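Local coordinates for protein Lys-gingipain catalytic subunit (Porphyromonas gingivalis, PDB 6I9A) that cleaves proteins after lysine as a secreted, calcium-binding cysteine protease and may act as a virulence factor in periodontal disease, at residues L232-F242 against F261-G272. Numbering follows the deposited sequence.
Sequences LKALTNKDKYF and FGEVITRVKEKG. With CA (calcium ion), chain H.
Asn237 reads the backbone of Gly272 with both ends of its amide, a compact example of one side chain pinning two loops together. Its OD1 accepts Gly272 N at 2.8 Å, while ND2 reaches Gly272 O at 3.0 Å on a lone pair in the carbonyl plane. The second N-H of ND2 goes to Lys240 O, so three bonds fix the rotation of the amide. Chi1 of 58°, which sets CG between backbone N and carbonyl carbon, brings the group there.

Flat groups frame the same carbonyl: Gly272 O sits 3.5 Å above the centre of the Phe242 ring and at the edge of the Tyr241 ring, whose OH accepts the N-H of Asp239. Lys271 folds back at chi3 and chi4, laying CE 3.2 Å from Leu235 O; NZ donates to Lys269 O and to a water, which in turn donates to Lys233 O.

At the helical end, Leu232 CD1 lies over one face of the Phe261 ring in a CH-pi contact, 4.0 Å from its centroid, and packs against Val264 and Ile265. Helix 261-267, which carries calcium ligand Glu263, joins parallel neighbours 242-247 and 273-279 in a beta-alpha-beta crossover of the C25 catalytic domain. Polar bonds thus anchor the loops where both strands begin, while Leu232, with Phe242 CE1 against Ile265 CD1, holds the helix against the loop entering strand 242-247.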
ATOM      1  N   LEU A 232       7.878  -3.717  19.180  1.00 11.09           N
ATOM      2  CA  LEU A 232       7.665  -2.681  18.150  1.00 11.23           C
ATOM      3  C   LEU A 232       7.723  -1.294  18.782  1.00 11.25           C
ATOM      4  O   LEU A 232       8.233  -0.357  18.154  1.00 11.66           O
ATOM      5  CB  LEU A 232       6.309  -2.848  17.484  1.00 10.52           C
ATOM      6  CG  LEU A 232       6.128  -4.131  16.678  1.00 10.83           C
ATOM      7  CD1 LEU A 232       4.709  -4.162  16.083  1.00 12.17           C
ATOM      8  CD2 LEU A 232       7.188  -4.256  15.540  1.00 11.71           C
ATOM      9  N   LYS A 233       7.197  -1.153  19.993  1.00 12.02           N
ATOM     10  CA  LYS A 233       7.160   0.157  20.644  1.00 12.44           C
ATOM     11  C   LYS A 233       8.556   0.661  21.020  1.00 13.09           C
ATOM     12  O   LYS A 233       8.733   1.856  21.293  1.00 14.28           O
ATOM     13  CB  LYS A 233       6.259   0.075  21.872  1.00 14.38           C
ATOM     14  CG  LYS A 233       4.789  -0.140  21.488  1.00 13.88           C
ATOM     15  CD  LYS A 233       3.952  -0.496  22.715  1.00 15.70           C
ATOM     16  CE  LYS A 233       2.534  -0.912  22.290  1.00 17.86           C
ATOM     17  NZ  LYS A 233       1.684  -1.230  23.488  1.00 18.06           N
ATOM     18  N   ALA A 234       9.548  -0.249  21.077  1.00 12.56           N
ATOM     19  CA  ALA A 234      10.926   0.068  21.426  1.00 12.89           C
ATOM     20  C   ALA A 234      11.844   0.168  20.204  1.00 11.96           C
ATOM     21  O   ALA A 234      13.042   0.350  20.393  1.00 13.56           O
ATOM     22  CB  ALA A 234      11.454  -1.004  22.381  1.00 15.14           C
ATOM     23  N   LEU A 235      11.310   0.094  18.945  1.00 10.97           N
ATOM     24  CA  LEU A 235      12.138   0.309  17.761  1.00 11.61           C
ATOM     25  C   LEU A 235      12.757   1.723  17.785  1.00 10.76           C
ATOM     26  O   LEU A 235      12.198   2.650  18.393  1.00 12.69           O
ATOM     27  CB  LEU A 235      11.301   0.135  16.491  1.00 12.08           C
ATOM     28  CG  LEU A 235      10.904  -1.316  16.194  1.00 12.43           C
ATOM     29  CD1 LEU A 235       9.861  -1.305  15.072  1.00 13.85           C
ATOM     30  CD2 LEU A 235      12.120  -2.128  15.728  1.00 15.70           C
ATOM     31  N   THR A 236      13.879   1.877  17.095  1.00 11.78           N
ATOM     32  CA  THR A 236      14.605   3.145  17.123  1.00 11.96           C
ATOM     33  C   THR A 236      14.813   3.702  15.722  1.00 11.83           C
ATOM     34  O   THR A 236      15.659   4.597  15.538  1.00 12.77           O
ATOM     35  CB  THR A 236      15.989   2.930  17.815  1.00 12.13           C
ATOM     36  OG1 THR A 236      16.756   2.090  16.977  1.00 13.94           O
ATOM     37  CG2 THR A 236      15.879   2.362  19.215  1.00 15.95           C
ATOM     38  N   ASN A 237      14.042   3.240  14.702  1.00 11.01           N
ATOM     39  CA  ASN A 237      14.277   3.616  13.311  1.00 11.15           C
ATOM     40  C   ASN A 237      13.656   4.965  12.941  1.00 11.41           C
ATOM     41  O   ASN A 237      12.916   5.095  11.962  1.00 10.88           O
ATOM     42  CB  ASN A 237      13.740   2.518  12.363  1.00 10.80           C
ATOM     43  CG  ASN A 237      12.282   2.186  12.492  1.00  9.82           C
ATOM     44  OD1 ASN A 237      11.772   1.938  13.592  1.00 10.41           O
ATOM     45  ND2 ASN A 237      11.563   2.224  11.375  1.00 10.52           N
ATOM     46  N   LYS A 238      14.002   5.999  13.720  1.00 11.80           N
ATOM     47  CA  LYS A 238      13.549   7.345  13.411  0.50 12.42           C
ATOM     48  C   LYS A 238      14.003   7.686  12.015  1.00 11.89           C
ATOM     49  O   LYS A 238      15.151   7.439  11.632  1.00 12.44           O
ATOM     50  CB  LYS A 238      14.050   8.353  14.463  0.50 14.65           C
ATOM     51  CG  LYS A 238      13.640   9.807  14.148  0.50 17.95           C
ATOM     52  CD  LYS A 238      13.977  10.768  15.281  0.50 21.63           C
ATOM     53  CE  LYS A 238      13.833  12.208  14.835  0.50 24.69           C
ATOM     54  NZ  LYS A 238      14.189  13.160  15.911  0.50 23.46           N
ATOM     55  N   ASP A 239      13.065   8.246  11.214  1.00 11.45           N
ATOM     56  CA  ASP A 239      13.280   8.695   9.852  1.00 11.95           C
ATOM     57  C   ASP A 239      13.607   7.566   8.881  1.00 11.18           C
ATOM     58  O   ASP A 239      14.014   7.839   7.761  1.00 10.93           O
ATOM     59  CB  ASP A 239      14.384   9.769   9.797  1.00 13.85           C
ATOM     60  CG  ASP A 239      14.115  11.062  10.546  1.00 16.13           C
ATOM     61  OD1 ASP A 239      12.955  11.360  10.839  1.00 16.08           O
ATOM     62  OD2 ASP A 239      15.087  11.755  10.885  1.00 21.13           O
ATOM     63  N   LYS A 240      13.352   6.300   9.261  1.00 10.34           N
ATOM     64  CA  LYS A 240      13.695   5.163   8.397  1.00 10.07           C
ATOM     65  C   LYS A 240      12.524   4.191   8.335  1.00  9.70           C
ATOM     66  O   LYS A 240      12.589   3.046   8.823  1.00 10.64           O
ATOM     67  CB  LYS A 240      14.969   4.492   8.939  1.00 11.24           C
ATOM     68  CG  LYS A 240      16.215   5.414   8.776  1.00 12.18           C
ATOM     69  CD  LYS A 240      17.464   4.754   9.356  1.00 12.71           C
ATOM     70  CE  LYS A 240      17.417   4.595  10.853  1.00 14.81           C
ATOM     71  NZ  LYS A 240      18.775   4.326  11.484  1.00 22.49           N
ATOM     72  N   TYR A 241      11.415   4.663   7.735  1.00  9.90           N
ATOM     73  CA  TYR A 241      10.167   3.927   7.796  1.00  9.21           C
ATOM     74  C   TYR A 241      10.041   2.939   6.666  1.00  8.88           C
ATOM     75  O   TYR A 241      10.376   3.182   5.518  1.00  9.81           O
ATOM     76  CB  TYR A 241       8.969   4.911   7.821  1.00  9.95           C
ATOM     77  CG  TYR A 241       9.210   5.968   8.880  1.00 10.40           C
ATOM     78  CD1 TYR A 241       9.494   5.610  10.197  1.00 10.49           C
ATOM     79  CD2 TYR A 241       9.281   7.312   8.534  1.00 10.16           C
ATOM     80  CE1 TYR A 241       9.848   6.571  11.145  1.00 11.14           C
ATOM     81  CE2 TYR A 241       9.608   8.297   9.492  1.00 11.47           C
ATOM     82  CZ  TYR A 241       9.891   7.910  10.792  1.00 11.68           C
ATOM     83  OH  TYR A 241      10.259   8.812  11.769  1.00 12.11           O
ATOM     84  N   PHE A 242       9.455   1.768   7.002  1.00  9.27           N
ATOM     85  CA  PHE A 242       9.375   0.655   6.053  1.00  8.98           C
ATOM     86  C   PHE A 242       7.936   0.233   5.736  1.00  8.84           C
ATOM     87  O   PHE A 242       6.980   0.546   6.476  1.00  9.00           O
ATOM     88  CB  PHE A 242      10.208  -0.554   6.583  1.00  9.18           C
ATOM     89  CG  PHE A 242       9.946  -0.939   8.032  1.00  9.10           C
ATOM     90  CD1 PHE A 242       8.819  -1.682   8.399  1.00  9.55           C
ATOM     91  CD2 PHE A 242      10.875  -0.617   9.017  1.00 10.26           C
ATOM     92  CE1 PHE A 242       8.600  -2.006   9.734  1.00  9.83           C
ATOM     93  CE2 PHE A 242      10.664  -0.964  10.333  1.00 11.01           C
ATOM     94  CZ  PHE A 242       9.561  -1.672  10.688  1.00 10.15           C
ATOM     95  N   PHE A 261      -0.790  -6.539  15.819  1.00  9.90           N
ATOM     96  CA  PHE A 261       0.549  -6.245  15.369  1.00  9.46           C
ATOM     97  C   PHE A 261       0.549  -5.208  14.231  1.00  9.35           C
ATOM     98  O   PHE A 261       1.358  -4.266  14.245  1.00  9.47           O
ATOM     99  CB  PHE A 261       1.183  -7.578  14.914  1.00 10.01           C
ATOM    100  CG  PHE A 261       2.598  -7.467  14.442  1.00  9.54           C
ATOM    101  CD1 PHE A 261       2.889  -7.161  13.108  1.00 10.12           C
ATOM    102  CD2 PHE A 261       3.653  -7.733  15.310  1.00 10.70           C
ATOM    103  CE1 PHE A 261       4.204  -7.103  12.656  1.00 11.56           C
ATOM    104  CE2 PHE A 261       4.972  -7.684  14.856  1.00 10.86           C
ATOM    105  CZ  PHE A 261       5.241  -7.406  13.524  1.00 10.39           C
ATOM    106  N   GLY A 262      -0.340  -5.388  13.231  1.00  8.82           N
ATOM    107  CA  GLY A 262      -0.344  -4.445  12.107  1.00  9.72           C
ATOM    108  C   GLY A 262      -0.759  -3.033  12.515  1.00  9.27           C
ATOM    109  O   GLY A 262      -0.304  -2.049  11.913  1.00 10.01           O
ATOM    110  N   GLU A 263      -1.647  -2.925  13.527  1.00  8.93           N
ATOM    111  CA  GLU A 263      -2.037  -1.618  14.031  1.00  9.81           C
ATOM    112  C   GLU A 263      -0.858  -1.006  14.788  1.00  9.80           C
ATOM    113  O   GLU A 263      -0.547   0.167  14.639  1.00 10.09           O
ATOM    114  CB  GLU A 263      -3.268  -1.746  14.940  1.00 10.03           C
ATOM    115  CG  GLU A 263      -4.540  -1.953  14.123  1.00 11.12           C
ATOM    116  CD  GLU A 263      -5.763  -2.221  14.985  1.00 10.63           C
ATOM    117  OE1 GLU A 263      -5.719  -3.103  15.870  1.00 12.09           O
ATOM    118  OE2 GLU A 263      -6.808  -1.599  14.698  1.00 10.74           O
ATOM    119  N   VAL A 264      -0.207  -1.800  15.668  1.00  9.78           N
ATOM    120  CA  VAL A 264       0.904  -1.207  16.441  1.00 10.50           C
ATOM    121  C   VAL A 264       2.032  -0.771  15.524  1.00  9.94           C
ATOM    122  O   VAL A 264       2.599   0.317  15.728  1.00  9.65           O
ATOM    123  CB  VAL A 264       1.386  -2.218  17.511  1.00 10.29           C
ATOM    124  CG1 VAL A 264       2.633  -1.707  18.240  1.00 11.59           C
ATOM    125  CG2 VAL A 264       0.274  -2.469  18.532  1.00 11.18           C
ATOM    126  N   ILE A 265       2.397  -1.584  14.533  1.00  9.75           N
ATOM    127  CA  ILE A 265       3.583  -1.268  13.741  1.00  9.58           C
ATOM    128  C   ILE A 265       3.373   0.020  12.926  1.00  9.69           C
ATOM    129  O   ILE A 265       4.363   0.693  12.611  1.00  9.87           O
ATOM    130  CB  ILE A 265       3.999  -2.475  12.864  1.00  9.79           C
ATOM    131  CG1 ILE A 265       5.497  -2.431  12.558  1.00  9.61           C
ATOM    132  CG2 ILE A 265       3.123  -2.592  11.575  1.00 10.59           C
ATOM    133  CD1 ILE A 265       5.985  -3.774  11.914  1.00 10.52           C
ATOM    134  N   THR A 266       2.101   0.361  12.607  1.00  9.49           N
ATOM    135  CA  THR A 266       1.830   1.597  11.898  1.00  9.93           C
ATOM    136  C   THR A 266       1.575   2.741  12.871  1.00  9.47           C
ATOM    137  O   THR A 266       1.959   3.873  12.565  1.00 10.15           O
ATOM    138  CB  THR A 266       0.696   1.402  10.913  1.00 10.06           C
ATOM    139  OG1 THR A 266      -0.467   0.817  11.553  1.00 10.20           O
ATOM    140  CG2 THR A 266       1.116   0.579   9.743  1.00 11.18           C
ATOM    141  N   ARG A 267       0.948   2.499  14.037  1.00 10.03           N
ATOM    142  CA  ARG A 267       0.641   3.581  14.999  1.00 10.86           C
ATOM    143  C   ARG A 267       1.873   4.122  15.719  1.00 11.18           C
ATOM    144  O   ARG A 267       1.816   5.257  16.190  1.00 12.32           O
ATOM    145  CB  ARG A 267      -0.343   3.085  16.061  1.00 10.64           C
ATOM    146  CG  ARG A 267      -1.725   2.805  15.530  1.00 10.23           C
ATOM    147  CD  ARG A 267      -2.553   2.132  16.590  1.00 10.72           C
ATOM    148  NE  ARG A 267      -3.906   1.951  16.066  1.00 10.59           N
ATOM    149  CZ  ARG A 267      -4.949   1.565  16.797  1.00 10.32           C
ATOM    150  NH1 ARG A 267      -4.790   1.240  18.083  1.00 11.24           N
ATOM    151  NH2 ARG A 267      -6.148   1.439  16.233  1.00 11.09           N
ATOM    152  N   VAL A 268       2.949   3.340  15.889  1.00 10.89           N
ATOM    153  CA  VAL A 268       4.059   3.805  16.729  1.00 11.31           C
ATOM    154  C   VAL A 268       4.708   5.055  16.134  1.00 10.90           C
ATOM    155  O   VAL A 268       4.880   5.212  14.912  1.00 11.50           O
ATOM    156  CB  VAL A 268       5.079   2.685  16.994  1.00 10.52           C
ATOM    157  CG1 VAL A 268       4.564   1.689  18.035  1.00 11.65           C
ATOM    158  CG2 VAL A 268       5.519   1.974  15.714  1.00 10.87           C
ATOM    159  N   LYS A 269       5.104   5.977  17.053  1.00 11.45           N
ATOM    160  CA  LYS A 269       5.588   7.289  16.660  1.00 11.60           C
ATOM    161  C   LYS A 269       7.047   7.279  16.228  1.00 12.03           C
ATOM    162  O   LYS A 269       7.899   6.822  16.988  1.00 12.04           O
ATOM    163  CB  LYS A 269       5.436   8.268  17.848  1.00 13.08           C
ATOM    164  CG  LYS A 269       5.806   9.697  17.439  1.00 14.42           C
ATOM    165  CD  LYS A 269       5.385  10.719  18.510  1.00 18.48           C
ATOM    166  CE  LYS A 269       5.423  12.166  17.995  1.00 21.21           C
ATOM    167  NZ  LYS A 269       4.334  12.491  16.976  1.00 23.56           N
ATOM    168  N   GLU A 270       7.339   7.804  15.041  1.00 11.51           N
ATOM    169  CA  GLU A 270       8.718   7.987  14.560  1.00 12.59           C
ATOM    170  C   GLU A 270       9.534   6.701  14.667  1.00 11.32           C
ATOM    171  O   GLU A 270      10.742   6.719  14.902  1.00 12.70           O
ATOM    172  CB  GLU A 270       9.408   9.162  15.304  1.00 14.82           C
ATOM    173  CG  GLU A 270       8.742  10.507  14.965  1.00 17.70           C
ATOM    174  CD  GLU A 270       9.270  11.710  15.719  1.00 23.98           C
ATOM    175  OE1 GLU A 270      10.054  11.525  16.669  1.00 29.03           O
ATOM    176  OE2 GLU A 270       8.900  12.841  15.341  1.00 33.55           O
ATOM    177  N   LYS A 271       8.865   5.592  14.377  1.00 10.94           N
ATOM    178  CA  LYS A 271       9.506   4.272  14.310  1.00 10.74           C
ATOM    179  C   LYS A 271       8.521   3.362  13.590  1.00  9.84           C
ATOM    180  O   LYS A 271       7.388   3.748  13.327  1.00 10.69           O
ATOM    181  CB  LYS A 271       9.883   3.792  15.720  1.00 11.64           C
ATOM    182  CG  LYS A 271       8.654   3.478  16.574  1.00 11.37           C
ATOM    183  CD  LYS A 271       8.962   3.150  18.058  1.00 12.03           C
ATOM    184  CE  LYS A 271       9.531   4.301  18.866  1.00 13.22           C
ATOM    185  NZ  LYS A 271       8.490   5.315  19.229  1.00 17.90           N
ATOM    186  N   GLY A 272       8.939   2.131  13.357  1.00  9.54           N
ATOM    187  CA  GLY A 272       8.031   1.181  12.706  1.00  9.82           C
ATOM    188  C   GLY A 272       7.791   1.498  11.233  1.00  9.15           C
ATOM    189  O   GLY A 272       8.683   1.943  10.488  1.00 10.00           O
TER
HETATM  190 CA    CA H 706      -8.178  -2.483  16.551  1.00 10.30          CA
HETATM  191  O   HOH W   1       6.821   3.848  21.030  1.00 22.56           O
HETATM  192  O   HOH W   2     -10.371  -2.712  17.574  1.00 12.89           O
HETATM  193  O   HOH W   3      -7.652  -4.642  17.582  1.00 11.66           O
HETATM  194  O   HOH W   4      -7.322  -1.950  18.689  1.00 12.10           O